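Local coordinates for protein putative pectin lyase (Geobacillus virus E2, PDB 7CHU) that serves as the tailspike of a thermophilic deep-sea bacteriophage, a trimer with a pectate lyase-like fold that probably recognises and may degrade host surface polysaccharide, at residues G120-T125 with T145-T150; A93-I98 with S126-N131; L491-F496 with L504-N509. All coordinates share one frame; numbering follows the deposited sequence.

Contact 1 (G120-T125 with T145-T150); sequences GTYKVT and TCIKST
Successive coils of a parallel beta-helix, the fold of the pectate lyase-like family, stack strand on strand, and Gly120 to Val124 lies in this way in register beside Thr145 to Ser149. The ladder is purely parallel. Cys146 N donates to Gly120 O, Tyr122 N to Cys146 O (2.8 Å), Lys148 N to Tyr122 O, Val124 N to Lys148 O and Thr150 N to Val124 O.

Paired residues put their side chains on the same face of the sheet. Inward, CD1 of Ile147 comes obliquely against the base of the tyrosine side chain, 3.7 Å from Tyr122 CB, while its other branch meets valine, CG2 of Ile147 lying 3.4 Å from CG2 of Val124, tighter than usual for two methyls. Strand 156-160 and helix 91-99 close over this layer, and Tyr122 OH bonds to Pro118 O. Outward, CG2 of Thr121 presses against Lys148 CG at 3.3 Å. That methyl is turned opposite the backbone N (chi1 of OG1 -62°), whereas the lysine chain bends at chi2, about the CB-CG bond, and carries its amine to a salt bridge with Asp180. Here the second subunit packs on Thr121, Cys146 and Lys148.

Where the strands end, one water donates to both Thr125 O, at 2.7 Å, and Thr150 O, at 3.1 Å. The chemistry thus divides by face: Tyr122, Val124 and Ile147 make the inner face mainly apolar, Thr121, Cys146 and Lys148 meet the second subunit, and the backbone supplies the direct hydrogen bonds between these two strands.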
loop_
_atom_site.group_PDB
_atom_site.type_symbol
_atom_site.label_atom_id
_atom_site.label_comp_id
_atom_site.label_asym_id
_atom_site.label_seq_id
_atom_site.Cartn_x
_atom_site.Cartn_y
_atom_site.Cartn_z
ATOM N N GLY A 120 5.696 -12.355 28.605
ATOM C CA GLY A 120 5.406 -13.584 29.316
ATOM C C GLY A 120 4.638 -14.579 28.471
ATOM O O GLY A 120 4.204 -14.298 27.357
ATOM N N THR A 121 4.472 -15.764 29.054
ATOM C CA THR A 121 3.725 -16.870 28.479
ATOM C C THR A 121 2.501 -17.078 29.362
ATOM O O THR A 121 2.649 -17.368 30.549
ATOM C CB THR A 121 4.604 -18.123 28.456
ATOM O OG1 THR A 121 5.745 -17.886 27.626
ATOM C CG2 THR A 121 3.847 -19.323 27.939
ATOM N N TYR A 122 1.308 -16.917 28.795
ATOM C CA TYR A 122 0.062 -16.940 29.555
ATOM C C TYR A 122 -0.727 -18.202 29.201
ATOM O O TYR A 122 -1.318 -18.288 28.122
ATOM C CB TYR A 122 -0.755 -15.682 29.276
ATOM C CG TYR A 122 -0.070 -14.414 29.741
ATOM C CD1 TYR A 122 0.903 -13.806 28.957
ATOM C CD2 TYR A 122 -0.383 -13.849 30.970
ATOM C CE1 TYR A 122 1.538 -12.661 29.377
ATOM C CE2 TYR A 122 0.254 -12.677 31.418
ATOM C CZ TYR A 122 1.211 -12.093 30.594
ATOM O OH TYR A 122 1.863 -10.954 30.979
ATOM N N LYS A 123 -0.723 -19.181 30.104
ATOM C CA LYS A 123 -1.518 -20.385 29.889
ATOM C C LYS A 123 -2.996 -20.051 30.035
ATOM O O LYS A 123 -3.417 -19.528 31.067
ATOM C CB LYS A 123 -1.126 -21.476 30.878
ATOM C CG LYS A 123 -1.904 -22.758 30.640
ATOM C CD LYS A 123 -1.211 -23.945 31.269
ATOM C CE LYS A 123 -1.784 -24.228 32.626
ATOM N NZ LYS A 123 -1.317 -25.552 33.152
ATOM N N VAL A 124 -3.786 -20.340 29.002
ATOM C CA VAL A 124 -5.219 -20.057 28.997
ATOM C C VAL A 124 -5.952 -21.359 28.709
ATOM O O VAL A 124 -5.651 -22.035 27.718
ATOM C CB VAL A 124 -5.583 -18.979 27.958
ATOM C CG1 VAL A 124 -7.103 -18.952 27.744
ATOM C CG2 VAL A 124 -5.091 -17.613 28.422
ATOM N N THR A 125 -6.917 -21.705 29.574
ATOM C CA THR A 125 -7.556 -23.015 29.542
ATOM C C THR A 125 -9.029 -22.970 29.170
ATOM O O THR A 125 -9.640 -24.031 29.007
ATOM C CB THR A 125 -7.424 -23.722 30.904
ATOM O OG1 THR A 125 -8.090 -22.951 31.913
ATOM C CG2 THR A 125 -5.952 -23.880 31.284
ATOM N N THR A 145 4.878 -11.430 24.228
ATOM C CA THR A 145 3.654 -11.747 24.949
ATOM C C THR A 145 2.973 -12.866 24.169
ATOM O O THR A 145 2.554 -12.658 23.024
ATOM C CB THR A 145 2.734 -10.536 25.082
ATOM O OG1 THR A 145 3.379 -9.526 25.864
ATOM C CG2 THR A 145 1.411 -10.953 25.770
ATOM N N CYS A 146 2.882 -14.054 24.770
ATOM C CA CYS A 146 2.331 -15.214 24.073
ATOM C C CYS A 146 1.267 -15.901 24.927
ATOM O O CYS A 146 1.550 -16.353 26.043
ATOM C CB CYS A 146 3.444 -16.194 23.706
ATOM S SG CYS A 146 2.847 -17.643 22.737
ATOM N N ILE A 147 0.051 -15.992 24.399
ATOM C CA ILE A 147 -1.028 -16.733 25.045
ATOM C C ILE A 147 -0.946 -18.179 24.568
ATOM O O ILE A 147 -0.975 -18.439 23.359
ATOM C CB ILE A 147 -2.391 -16.109 24.711
ATOM C CG1 ILE A 147 -2.374 -14.568 24.871
ATOM C CG2 ILE A 147 -3.490 -16.749 25.532
ATOM C CD1 ILE A 147 -2.067 -14.034 26.270
ATOM N N LYS A 148 -0.764 -19.114 25.500
ATOM C CA LYS A 148 -0.642 -20.535 25.198
ATOM C C LYS A 148 -1.950 -21.238 25.547
ATOM O O LYS A 148 -2.281 -21.401 26.725
ATOM C CB LYS A 148 0.520 -21.164 25.962
ATOM C CG LYS A 148 1.879 -20.559 25.602
ATOM C CD LYS A 148 2.581 -21.262 24.472
ATOM C CE LYS A 148 4.031 -20.774 24.343
ATOM N NZ LYS A 148 4.704 -21.371 23.148
ATOM N N SER A 149 -2.682 -21.677 24.536
ATOM C CA SER A 149 -4.000 -22.269 24.761
ATOM C C SER A 149 -3.895 -23.753 25.058
ATOM O O SER A 149 -3.125 -24.472 24.417
ATOM C CB SER A 149 -4.888 -22.080 23.530
ATOM O OG SER A 149 -6.210 -22.544 23.774
ATOM N N THR A 150 -4.720 -24.226 25.992
ATOM C CA THR A 150 -4.986 -25.654 26.132
ATOM C C THR A 150 -6.432 -25.978 25.802
ATOM O O THR A 150 -6.906 -27.069 26.134
ATOM C CB THR A 150 -4.678 -26.152 27.547
ATOM O OG1 THR A 150 -5.666 -25.632 28.446
ATOM C CG2 THR A 150 -3.278 -25.710 28.001
HETATM O O HOH W 1 -8.726 -26.544 28.592
#

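Contact 2 (A93-I98 with S126-N131); sequences AIQNAI and SKITIN
The side chain of Gln95 leaves its helix with CG opposite the backbone N (chi1 -171°) and then folds at chi2 (67°), a bend that lays its amide against the backbone of Thr129. Here helix 91-99 caps the first coils of the parallel beta-helix, running almost parallel to strand 128-130.

The amide grips one residue twice. Thr129 N donates to Gln95 OE1 at 2.9 Å, in the plane of the amide carbonyl and on a lone pair. Gln95 NE2 returns a nearly straight bond to Thr129 O (3.0 Å, 176° at the hydrogen), again on a lone pair, and this acceptor lies in the glutamine's amide plane. A side-chain amide therefore imitates a neighbouring strand, meeting the NH and CO of a single residue, and the pair of bonds fixes which way the amide is flipped. Within the helix, NE2 also bonds to Asn99 OD1.

Beside this polar pair four isoleucines, two from each segment, pack the helix onto the strand. Ile94 crosses Ile128 at about a right angle, its CG2 3.7 Å from Ile128 CD1. One turn on, CD1 of Ile98 sits 3.6 Å from Ile128 CG2 and is also close to CG1 of Ile130, so the tip of Ile98 spans two strand residues. Phe117 and Val115 of strand 113-117 lie against Ile94 and Ile98 and continue the apolar layer. Gln95 OE1 has one more partner: a water donates to it at 2.7 Å and also donates to Lys127 O at 2.8 Å.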
loop_
_atom_site.group_PDB
_atom_site.type_symbol
_atom_site.label_atom_id
_atom_site.label_comp_id
_atom_site.label_asym_id
_atom_site.label_seq_id
_atom_site.Cartn_x
_atom_site.Cartn_y
_atom_site.Cartn_z
ATOM N N ALA A 93 -7.429 -14.584 35.883
ATOM C CA ALA A 93 -6.839 -13.272 36.125
ATOM C C ALA A 93 -6.996 -12.374 34.902
ATOM O O ALA A 93 -7.340 -11.191 35.031
ATOM C CB ALA A 93 -5.369 -13.423 36.523
ATOM N N ILE A 94 -6.801 -12.933 33.702
ATOM C CA ILE A 94 -6.953 -12.140 32.483
ATOM C C ILE A 94 -8.403 -11.715 32.306
ATOM O O ILE A 94 -8.686 -10.559 31.966
ATOM C CB ILE A 94 -6.437 -12.922 31.250
ATOM C CG1 ILE A 94 -4.915 -13.107 31.310
ATOM C CG2 ILE A 94 -6.834 -12.213 29.940
ATOM C CD1 ILE A 94 -4.390 -14.173 30.323
ATOM N N GLN A 95 -9.347 -12.633 32.522
ATOM C CA GLN A 95 -10.758 -12.262 32.420
ATOM C C GLN A 95 -11.118 -11.177 33.432
ATOM O O GLN A 95 -11.818 -10.208 33.098
ATOM C CB GLN A 95 -11.650 -13.494 32.615
ATOM C CG GLN A 95 -13.124 -13.259 32.307
ATOM C CD GLN A 95 -13.347 -12.981 30.835
ATOM O OE1 GLN A 95 -13.311 -13.896 30.016
ATOM N NE2 GLN A 95 -13.558 -11.719 30.488
ATOM N N ASN A 96 -10.637 -11.314 34.674
ATOM C CA ASN A 96 -10.896 -10.292 35.687
ATOM C C ASN A 96 -10.341 -8.942 35.260
ATOM O O ASN A 96 -11.000 -7.909 35.436
ATOM C CB ASN A 96 -10.313 -10.735 37.047
ATOM C CG ASN A 96 -11.164 -11.811 37.708
ATOM O OD1 ASN A 96 -12.277 -12.055 37.269
ATOM N ND2 ASN A 96 -10.666 -12.422 38.779
ATOM N N ALA A 97 -9.138 -8.930 34.675
ATOM C CA ALA A 97 -8.562 -7.684 34.180
ATOM C C ALA A 97 -9.449 -7.046 33.127
ATOM O O ALA A 97 -9.747 -5.853 33.201
ATOM C CB ALA A 97 -7.169 -7.938 33.603
ATOM N N ILE A 98 -9.855 -7.824 32.115
ATOM C CA ILE A 98 -10.741 -7.321 31.068
ATOM C C ILE A 98 -12.073 -6.855 31.661
ATOM O O ILE A 98 -12.593 -5.793 31.298
ATOM C CB ILE A 98 -10.957 -8.419 30.006
ATOM C CG1 ILE A 98 -9.702 -8.609 29.148
ATOM C CG2 ILE A 98 -12.192 -8.131 29.161
ATOM C CD1 ILE A 98 -9.697 -9.902 28.428
ATOM N N SER A 126 -9.617 -21.790 29.044
ATOM C CA SER A 126 -10.982 -21.689 28.572
ATOM C C SER A 126 -11.167 -20.304 27.981
ATOM O O SER A 126 -10.354 -19.399 28.190
ATOM C CB SER A 126 -12.007 -21.965 29.682
ATOM O OG SER A 126 -12.043 -20.928 30.640
ATOM N N LYS A 127 -12.255 -20.171 27.231
ATOM C CA LYS A 127 -12.517 -18.999 26.410
ATOM C C LYS A 127 -12.495 -17.730 27.256
ATOM O O LYS A 127 -13.095 -17.683 28.336
ATOM C CB LYS A 127 -13.877 -19.176 25.737
ATOM C CG LYS A 127 -14.356 -17.993 24.937
ATOM C CD LYS A 127 -15.763 -18.254 24.355
ATOM C CE LYS A 127 -16.845 -18.422 25.426
ATOM N NZ LYS A 127 -18.209 -18.394 24.797
ATOM N N ILE A 128 -11.798 -16.707 26.762
ATOM C CA ILE A 128 -11.781 -15.374 27.361
ATOM C C ILE A 128 -12.624 -14.452 26.494
ATOM O O ILE A 128 -12.395 -14.354 25.285
ATOM C CB ILE A 128 -10.341 -14.846 27.505
ATOM C CG1 ILE A 128 -9.592 -15.657 28.578
ATOM C CG2 ILE A 128 -10.350 -13.353 27.865
ATOM C CD1 ILE A 128 -8.091 -15.436 28.564
ATOM N N THR A 129 -13.571 -13.749 27.106
ATOM C CA THR A 129 -14.561 -12.996 26.355
ATOM C C THR A 129 -14.358 -11.497 26.541
ATOM O O THR A 129 -14.095 -11.019 27.649
ATOM C CB THR A 129 -15.983 -13.399 26.777
ATOM O OG1 THR A 129 -16.181 -13.089 28.164
ATOM C CG2 THR A 129 -16.207 -14.900 26.566
ATOM N N ILE A 130 -14.496 -10.768 25.443
ATOM C CA ILE A 130 -14.469 -9.315 25.414
ATOM C C ILE A 130 -15.833 -8.896 24.870
ATOM O O ILE A 130 -16.114 -9.079 23.675
ATOM C CB ILE A 130 -13.328 -8.780 24.532
ATOM C CG1 ILE A 130 -11.964 -9.237 25.058
ATOM C CG2 ILE A 130 -13.341 -7.244 24.528
ATOM C CD1 ILE A 130 -11.497 -10.597 24.594
ATOM N N ASN A 131 -16.699 -8.377 25.740
ATOM C CA ASN A 131 -18.082 -8.102 25.358
ATOM C C ASN A 131 -18.421 -6.619 25.382
ATOM O O ASN A 131 -19.600 -6.264 25.264
ATOM C CB ASN A 131 -19.083 -8.827 26.272
ATOM C CG ASN A 131 -18.849 -10.316 26.362
ATOM O OD1 ASN A 131 -18.790 -10.846 27.458
ATOM N ND2 ASN A 131 -18.748 -11.009 25.214
HETATM O O HOH W 2 -13.167 -16.451 30.901
#

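Contact 3 (L491-F496 with L504-N509); sequences LNNSLF and LKFKDN
The ring of Phe496 takes CB of Lys505 over one face in a CH-pi contact (4.2 Å to the centroid), while Lys507 N and Ser494 O lie at its edge, in plane. The two segments form the antiparallel hairpin of strands 494-498 and 503-507, close to the C-terminus. At the edge of the Phe506 ring, in plane, sits a water that also joins Asn493 OD1 to Asn509 N. The amides of Asn493 and Asn509 lie side by side and nearly coplanar, 12° apart, and Asn493 ND2 donates to Asn509 OD1 at 3.1 Å.

Ser494 and Lys507 form a hydrogen-bonded pair, as do Phe496 and Lys505. Asn493, with positive phi, joins Ser494 opposite Lys507 in a G1 beta bulge: Lys507 O accepts from Ser494 N at 3.0 Å and, weakly, from Asn493 N. Leu495 faces Phe506 in a non-hydrogen-bonded pair, and its methyl also meets leucine, CD1 to CD1 of Leu504. Across the trimer, Leu495 packs on Leu495 of both other subunits, and Ser494 and Leu495 extend the sheet into the third. Within its own segment, Ser494 OG donates to Leu491 O at 2.6 Å.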
loop_
_atom_site.group_PDB
_atom_site.type_symbol
_atom_site.label_atom_id
_atom_site.label_comp_id
_atom_site.label_asym_id
_atom_site.label_seq_id
_atom_site.Cartn_x
_atom_site.Cartn_y
_atom_site.Cartn_z
ATOM N N LEU A 491 -14.572 6.825 -57.960
ATOM C CA LEU A 491 -13.406 7.623 -58.280
ATOM C C LEU A 491 -12.730 7.078 -59.536
ATOM O O LEU A 491 -12.987 5.954 -59.958
ATOM C CB LEU A 491 -12.417 7.593 -57.118
ATOM C CG LEU A 491 -12.950 8.055 -55.760
ATOM C CD1 LEU A 491 -11.897 7.782 -54.715
ATOM C CD2 LEU A 491 -13.314 9.513 -55.822
ATOM N N ASN A 492 -11.841 7.880 -60.122
ATOM C CA ASN A 492 -11.004 7.404 -61.216
ATOM C C ASN A 492 -10.206 6.169 -60.804
ATOM O O ASN A 492 -9.833 6.001 -59.637
ATOM C CB ASN A 492 -10.060 8.501 -61.674
ATOM C CG ASN A 492 -10.774 9.567 -62.455
ATOM O OD1 ASN A 492 -11.995 9.514 -62.614
ATOM N ND2 ASN A 492 -10.029 10.543 -62.948
ATOM N N ASN A 493 -9.983 5.280 -61.781
ATOM C CA ASN A 493 -9.197 4.052 -61.596
ATOM C C ASN A 493 -9.900 3.075 -60.657
ATOM O O ASN A 493 -9.264 2.365 -59.877
ATOM C CB ASN A 493 -7.772 4.362 -61.126
ATOM C CG ASN A 493 -6.969 5.144 -62.180
ATOM O OD1 ASN A 493 -6.895 4.754 -63.339
ATOM N ND2 ASN A 493 -6.387 6.241 -61.775
ATOM N N SER A 494 -11.227 2.991 -60.785
ATOM C CA SER A 494 -12.066 2.207 -59.887
ATOM C C SER A 494 -12.674 1.015 -60.607
ATOM O O SER A 494 -13.329 1.175 -61.640
ATOM C CB SER A 494 -13.197 3.058 -59.315
ATOM O OG SER A 494 -12.677 3.968 -58.377
ATOM N N LEU A 495 -12.501 -0.166 -60.028
ATOM C CA LEU A 495 -13.168 -1.382 -60.481
ATOM C C LEU A 495 -14.385 -1.632 -59.589
ATOM O O LEU A 495 -14.286 -1.527 -58.361
ATOM C CB LEU A 495 -12.190 -2.553 -60.433
ATOM C CG LEU A 495 -12.521 -3.902 -61.049
ATOM C CD1 LEU A 495 -12.642 -3.805 -62.580
ATOM C CD2 LEU A 495 -11.422 -4.865 -60.631
ATOM N N PHE A 496 -15.536 -1.917 -60.204
ATOM C CA PHE A 496 -16.797 -2.081 -59.472
ATOM C C PHE A 496 -17.776 -2.860 -60.343
ATOM O O PHE A 496 -17.605 -2.955 -61.555
ATOM C CB PHE A 496 -17.416 -0.734 -59.083
ATOM C CG PHE A 496 -17.857 0.106 -60.262
ATOM C CD1 PHE A 496 -19.203 0.308 -60.530
ATOM C CD2 PHE A 496 -16.915 0.698 -61.102
ATOM C CE1 PHE A 496 -19.601 1.086 -61.618
ATOM C CE2 PHE A 496 -17.297 1.478 -62.190
ATOM C CZ PHE A 496 -18.646 1.677 -62.445
ATOM N N LEU A 504 -19.584 -5.922 -64.471
ATOM C CA LEU A 504 -18.260 -5.513 -64.013
ATOM C C LEU A 504 -17.748 -4.391 -64.906
ATOM O O LEU A 504 -17.689 -4.549 -66.128
ATOM C CB LEU A 504 -17.289 -6.690 -64.044
ATOM C CG LEU A 504 -15.865 -6.340 -63.600
ATOM C CD1 LEU A 504 -15.823 -6.036 -62.098
ATOM C CD2 LEU A 504 -14.905 -7.472 -63.921
ATOM N N LYS A 505 -17.389 -3.254 -64.305
ATOM C CA LYS A 505 -16.969 -2.085 -65.065
ATOM C C LYS A 505 -15.728 -1.498 -64.415
ATOM O O LYS A 505 -15.367 -1.844 -63.287
ATOM C CB LYS A 505 -18.074 -1.013 -65.151
ATOM C CG LYS A 505 -19.371 -1.505 -65.778
ATOM C CD LYS A 505 -20.322 -0.363 -66.098
ATOM C CE LYS A 505 -21.642 -0.916 -66.657
ATOM N NZ LYS A 505 -22.632 0.162 -66.911
ATOM N N PHE A 506 -15.064 -0.626 -65.167
ATOM C CA PHE A 506 -13.883 0.084 -64.694
ATOM C C PHE A 506 -14.009 1.545 -65.102
ATOM O O PHE A 506 -14.179 1.847 -66.290
ATOM C CB PHE A 506 -12.614 -0.544 -65.284
ATOM C CG PHE A 506 -11.326 0.073 -64.787
ATOM C CD1 PHE A 506 -10.929 -0.104 -63.472
ATOM C CD2 PHE A 506 -10.486 0.768 -65.651
ATOM C CE1 PHE A 506 -9.732 0.437 -63.014
ATOM C CE2 PHE A 506 -9.289 1.321 -65.199
ATOM C CZ PHE A 506 -8.914 1.145 -63.871
ATOM N N LYS A 507 -13.946 2.461 -64.133
ATOM C CA LYS A 507 -13.791 3.873 -64.469
ATOM C C LYS A 507 -12.302 4.167 -64.536
ATOM O O LYS A 507 -11.603 4.108 -63.516
ATOM C CB LYS A 507 -14.480 4.786 -63.459
ATOM C CG LYS A 507 -14.214 6.263 -63.706
ATOM C CD LYS A 507 -14.927 7.169 -62.659
ATOM C CE LYS A 507 -16.401 7.350 -63.006
ATOM N NZ LYS A 507 -17.136 8.231 -62.040
ATOM N N ASP A 508 -11.807 4.508 -65.726
ATOM C CA ASP A 508 -10.359 4.536 -65.891
ATOM C C ASP A 508 -9.800 5.908 -65.508
ATOM O O ASP A 508 -10.494 6.788 -64.987
ATOM C CB ASP A 508 -9.950 4.081 -67.300
ATOM C CG ASP A 508 -10.432 5.014 -68.418
ATOM O OD1 ASP A 508 -10.848 6.160 -68.119
ATOM O OD2 ASP A 508 -10.379 4.586 -69.608
ATOM N N ASN A 509 -8.508 6.080 -65.765
ATOM C CA ASN A 509 -7.810 7.301 -65.404
ATOM C C ASN A 509 -8.382 8.532 -66.088
ATOM O O ASN A 509 -8.130 9.643 -65.625
ATOM C CB ASN A 509 -6.331 7.164 -65.739
ATOM C CG ASN A 509 -5.471 8.213 -65.034
ATOM O OD1 ASN A 509 -5.509 8.358 -63.811
ATOM N ND2 ASN A 509 -4.723 8.957 -65.814
HETATM O O HOH W 3 -7.118 10.187 -62.700
HETATM O O HOH W 4 -7.009 3.506 -65.707
#

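How the contacts relate
Contacts 1 and 2 are neighbours in the beta-helix, their centres 13 Å apart, and their segments alternate along the chain: strand 120-124 is followed, after a short loop, by strand 128-130. They share an apolar layer, for Ile94 CD1 of contact 2 lies 4.0 Å from Val124 CG2 of contact 1. Contact 3 is remote, its centre about 93 and 94 Å from theirs. All three mix buried and partly exposed residues, yet the bonding differs. Backbone rungs join the coils in contact 1, a side-chain amide joins helix to strand in contact 2, and contact 3 is a bulged antiparallel hairpin. Contacts 1 and 3 also meet other subunits, whereas contact 2 stays within one chain.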